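Local coordinates for peroxisomal fatty acid beta-oxidation multifunctional protein MFP2 (Arabidopsis thaliana, PDB 2WTB) that hydrates long-chain enoyl-CoA esters and oxidises 3-hydroxyacyl-CoA esters in peroxisomal fatty acid beta-oxidation during seed germination, at residues Ala350-Val355 with Ser378-Ser383; Val395-Ile400 with Gln407-Asp412. One frame throughout, in Å; residues are numbered along the deposited sequence.

Contact 1 (Ala350-Val355 with Ser378-Ser383); sequences AGIGRV and SLLKGS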
# COMPACT_ATOMS: atom_id res chain seq x y z
N ALA A 350 26.22 -20.46 -2.47
CA ALA A 350 24.96 -20.52 -3.20
C ALA A 350 24.05 -19.37 -2.78
O ALA A 350 23.54 -18.62 -3.62
CB ALA A 350 24.27 -21.85 -2.97
N GLY A 351 23.85 -19.22 -1.47
CA GLY A 351 23.02 -18.16 -0.93
C GLY A 351 23.51 -16.78 -1.31
O GLY A 351 22.75 -15.95 -1.79
N ILE A 352 24.80 -16.54 -1.10
CA ILE A 352 25.42 -15.28 -1.47
C ILE A 352 25.20 -14.99 -2.94
O ILE A 352 25.09 -13.83 -3.35
CB ILE A 352 26.93 -15.28 -1.17
CG1 ILE A 352 27.19 -15.63 0.29
CG2 ILE A 352 27.55 -13.94 -1.52
CD1 ILE A 352 28.65 -15.64 0.67
N GLY A 353 25.12 -16.05 -3.74
CA GLY A 353 24.90 -15.92 -5.17
C GLY A 353 23.50 -15.44 -5.50
O GLY A 353 23.32 -14.57 -6.36
N ARG A 354 22.50 -16.00 -4.83
CA ARG A 354 21.12 -15.60 -5.04
C ARG A 354 20.95 -14.12 -4.73
O ARG A 354 20.24 -13.40 -5.44
CB ARG A 354 20.17 -16.43 -4.16
CG ARG A 354 20.14 -17.90 -4.50
CD ARG A 354 19.18 -18.65 -3.60
NE ARG A 354 19.23 -20.09 -3.81
CZ ARG A 354 20.09 -20.90 -3.20
NH1 ARG A 354 20.97 -20.41 -2.34
NH2 ARG A 354 20.07 -22.20 -3.46
N VAL A 355 21.59 -13.66 -3.66
CA VAL A 355 21.53 -12.26 -3.27
C VAL A 355 22.01 -11.36 -4.40
O VAL A 355 21.27 -10.50 -4.87
CB VAL A 355 22.37 -11.99 -2.00
CG1 VAL A 355 22.28 -10.52 -1.63
CG2 VAL A 355 21.90 -12.86 -0.85
N SER A 378 28.99 -5.07 0.02
CA SER A 378 30.01 -5.10 1.06
C SER A 378 29.34 -5.31 2.41
O SER A 378 29.94 -5.85 3.34
CB SER A 378 30.81 -3.80 1.07
OG SER A 378 30.07 -2.75 1.66
N LEU A 379 28.09 -4.87 2.52
CA LEU A 379 27.32 -5.03 3.75
C LEU A 379 27.08 -6.50 4.03
O LEU A 379 27.00 -6.92 5.19
CB LEU A 379 25.98 -4.29 3.64
CG LEU A 379 26.06 -2.77 3.53
CD1 LEU A 379 24.68 -2.19 3.31
CD2 LEU A 379 26.71 -2.17 4.77
N LEU A 380 26.96 -7.29 2.97
CA LEU A 380 26.74 -8.73 3.10
C LEU A 380 28.05 -9.47 3.30
O LEU A 380 28.92 -9.47 2.43
CB LEU A 380 26.02 -9.27 1.86
CG LEU A 380 25.81 -10.78 1.82
CD1 LEU A 380 25.05 -11.25 3.06
CD2 LEU A 380 25.09 -11.20 0.55
N LYS A 381 28.18 -10.11 4.46
CA LYS A 381 29.38 -10.88 4.77
C LYS A 381 29.01 -12.31 5.14
O LYS A 381 28.18 -12.54 6.02
CB LYS A 381 30.16 -10.22 5.91
CG LYS A 381 31.50 -10.87 6.21
N GLY A 382 29.62 -13.28 4.46
CA GLY A 382 29.32 -14.68 4.69
C GLY A 382 30.08 -15.26 5.87
O GLY A 382 31.01 -14.64 6.38
N SER A 383 29.68 -16.45 6.29
CA SER A 383 30.32 -17.14 7.41
C SER A 383 29.77 -18.54 7.60
O SER A 383 28.58 -18.79 7.38
CB SER A 383 30.16 -16.33 8.70
OG SER A 383 30.62 -17.07 9.81
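Leu380 and Val355 meet end on, tip to tip, and their meeting is the heart of this apolar contact between the helix through Ala350-Val355 and the strand Leu380-Ser383. One methyl of the leucine does the work: CD2 of Leu380 lies 3.6 Å from CG1 of Val355, and it also sees the other branch, 3.9 Å from CG2 of Val355, so that it faces the fork of the valine. The leucine gets there because its CG stands anti to the backbone N (chi1 176°), which extends the side chain from the strand toward the helix. Valine suits the helix side because its two methyls offer a short, broad surface close to the backbone.

Ile352, one turn earlier, meets the strand with two different branches. Its CG2 is 4.2 Å from the same methyl, CD2 of Leu380, while the longer arm carries CD1 over Gly382, 4.2 Å from CA of that residue. Glycine fits there for a simple steric reason: a CB on Gly382 would point at the helix and run into the isoleucine methyl. No hydrogen bond crosses the interface.

The segment axes run nearly antiparallel, at 165°, and come within 9.8 Å, as when a helix packs on a sheet. Strand 380-383 is the outermost strand on its side of the Rossmann-type sheet and is paired through its backbone with strand 338-341, whose Val338 and Leu340 touch Leu380. On the helix side, Val355 also packs on Ser325 and Thr329 of helix 322-332, so helix 345-361 bridges that helix and the edge strand.

Contact 2 (Val395-Ile400 with Gln407-Asp412); sequences VIEAVI and QQIFAD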
# COMPACT_ATOMS: atom_id res chain seq x y z
N VAL A 395 18.93 -11.64 15.08
CA VAL A 395 19.08 -12.83 14.26
C VAL A 395 17.74 -13.26 13.67
O VAL A 395 16.72 -13.24 14.36
CB VAL A 395 19.66 -14.01 15.06
CG1 VAL A 395 19.66 -15.28 14.22
CG2 VAL A 395 21.06 -13.68 15.55
N ILE A 396 17.76 -13.64 12.40
CA ILE A 396 16.58 -14.19 11.75
C ILE A 396 16.91 -15.55 11.15
O ILE A 396 17.73 -15.66 10.25
CB ILE A 396 16.06 -13.27 10.63
CG1 ILE A 396 15.76 -11.87 11.18
CG2 ILE A 396 14.82 -13.87 9.98
CD1 ILE A 396 15.22 -10.91 10.14
N GLU A 397 16.26 -16.59 11.67
CA GLU A 397 16.49 -17.94 11.19
C GLU A 397 15.50 -18.30 10.08
O GLU A 397 14.29 -18.20 10.26
CB GLU A 397 16.40 -18.95 12.34
CG GLU A 397 16.22 -20.39 11.91
CD GLU A 397 14.77 -20.75 11.70
OE1 GLU A 397 13.95 -20.40 12.58
OE2 GLU A 397 14.45 -21.39 10.68
N ALA A 398 16.03 -18.72 8.93
CA ALA A 398 15.20 -19.09 7.79
C ALA A 398 15.60 -20.46 7.24
O ALA A 398 15.86 -20.61 6.05
CB ALA A 398 15.30 -18.03 6.69
N VAL A 399 15.63 -21.45 8.13
CA VAL A 399 16.00 -22.81 7.76
C VAL A 399 14.74 -23.64 7.47
O VAL A 399 13.64 -23.23 7.82
CB VAL A 399 16.84 -23.46 8.88
CG1 VAL A 399 17.10 -24.93 8.58
CG2 VAL A 399 18.15 -22.72 9.05
N ILE A 400 14.92 -24.78 6.82
CA ILE A 400 13.81 -25.69 6.54
C ILE A 400 12.90 -25.86 7.75
O ILE A 400 13.33 -25.70 8.89
CB ILE A 400 14.31 -27.09 6.11
CG1 ILE A 400 15.15 -27.71 7.23
CG2 ILE A 400 15.11 -27.01 4.81
CD1 ILE A 400 15.60 -29.13 6.93
N GLN A 407 15.12 -25.98 16.93
CA GLN A 407 15.38 -25.98 18.37
C GLN A 407 16.87 -25.89 18.65
O GLN A 407 17.29 -25.24 19.61
CB GLN A 407 14.80 -27.24 19.02
CG GLN A 407 13.31 -27.18 19.29
CD GLN A 407 12.75 -28.50 19.79
OE1 GLN A 407 13.29 -29.57 19.49
NE2 GLN A 407 11.67 -28.43 20.56
N GLN A 408 17.66 -26.55 17.81
CA GLN A 408 19.11 -26.58 17.98
C GLN A 408 19.75 -25.25 17.61
O GLN A 408 20.69 -24.81 18.27
CB GLN A 408 19.72 -27.71 17.15
CG GLN A 408 21.23 -27.83 17.28
CD GLN A 408 21.68 -28.08 18.70
OE1 GLN A 408 20.96 -28.70 19.49
NE2 GLN A 408 22.87 -27.60 19.04
N ILE A 409 19.24 -24.62 16.57
CA ILE A 409 19.77 -23.34 16.12
C ILE A 409 19.59 -22.27 17.19
O ILE A 409 20.48 -21.44 17.41
CB ILE A 409 19.10 -22.87 14.81
CG1 ILE A 409 19.41 -23.85 13.68
CG2 ILE A 409 19.56 -21.46 14.45
CD1 ILE A 409 18.98 -23.37 12.32
N PHE A 410 18.45 -22.29 17.87
CA PHE A 410 18.17 -21.32 18.92
C PHE A 410 18.95 -21.61 20.20
O PHE A 410 19.18 -20.72 21.02
CB PHE A 410 16.67 -21.22 19.19
CG PHE A 410 15.96 -20.26 18.29
CD1 PHE A 410 15.36 -19.12 18.80
CD2 PHE A 410 15.93 -20.47 16.92
CE1 PHE A 410 14.71 -18.23 17.97
CE2 PHE A 410 15.29 -19.58 16.08
CZ PHE A 410 14.68 -18.45 16.61
N ALA A 411 19.36 -22.87 20.37
CA ALA A 411 20.25 -23.22 21.47
C ALA A 411 21.61 -22.57 21.25
O ALA A 411 22.17 -21.95 22.15
CB ALA A 411 20.39 -24.73 21.57
N ASP A 412 22.13 -22.70 20.03
CA ASP A 412 23.40 -22.09 19.66
C ASP A 412 23.29 -20.57 19.66
O ASP A 412 24.20 -19.87 20.13
CB ASP A 412 23.86 -22.58 18.29
CG ASP A 412 24.20 -24.05 18.28
OD1 ASP A 412 24.41 -24.63 19.37
OD2 ASP A 412 24.25 -24.64 17.18
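Val399 and Ile409 meet tip to tip, CG2 of Val399 standing 3.4 Å from CD1 of Ile409 in a close methyl-to-methyl contact. Branched aliphatics suit both places, since they fill the apolar gap between the helix and the end of the strand.

Glu397 crosses both Ile409 and Phe410 at about a right angle. Its chain bends sharply at chi2 (-87°), which leaves the aliphatic part against the helix, CG of Glu397 4.1 Å from CD1 of Ile409, and turns the carboxylate back toward its own chain. There OE2 of Glu397 accepts a hydrogen bond from N of Val399, 2.8 Å away, on its anti side and 21° out of the carboxylate plane. The other oxygen, OE1 of Glu397, sits at the edge of the Phe410 ring, 3.8 Å from CE2 of Phe410, with the carboxylate and ring planes 69° apart. A flat phenyl suits this place, offering an edge to the acid while also lying against strand 422-425. A salt bridge from Lys406 to OE2 and a hydrogen bond between OE1 and Ser425 OG add to the grip on this buried acid. With Glu397 replaced by an alanine, the N-H of Val399 and the charge of Lys406 would probably be left without their mate.

The contact belongs to the beta-alpha-beta unit of strand 394-397, helix 403-416 and strand 422-425, within the Rossmann-type NAD-binding domain of the dehydrogenase section. Phe410 packs on Leu423 and Ser425 of the last strand, while Val399 touches Ile318 of strand 315-318 and Leu405 of the helix itself.

How the contacts relate
Both contacts hold helices to one predominantly parallel sheet, that of the NAD-binding domain of the dehydrogenase, and they follow one another along the chain. Contact 1 ends on the outermost strand, 380-383; contact 2 begins on the next strand in sequence, 394-397, which lies across strands 338-341 and 315-318 from it in the sheet. Their centres are 18 Å apart and their nearest atoms about 10 Å, so they do not touch. Both come close to a probable Rossmann-type glycine motif, Gly319, Gly321 and Gly324: Val399 touches it, and Val355 lies near without touching. Both contacts lie away from the predicted hydratase residues, Glu119 and Glu139.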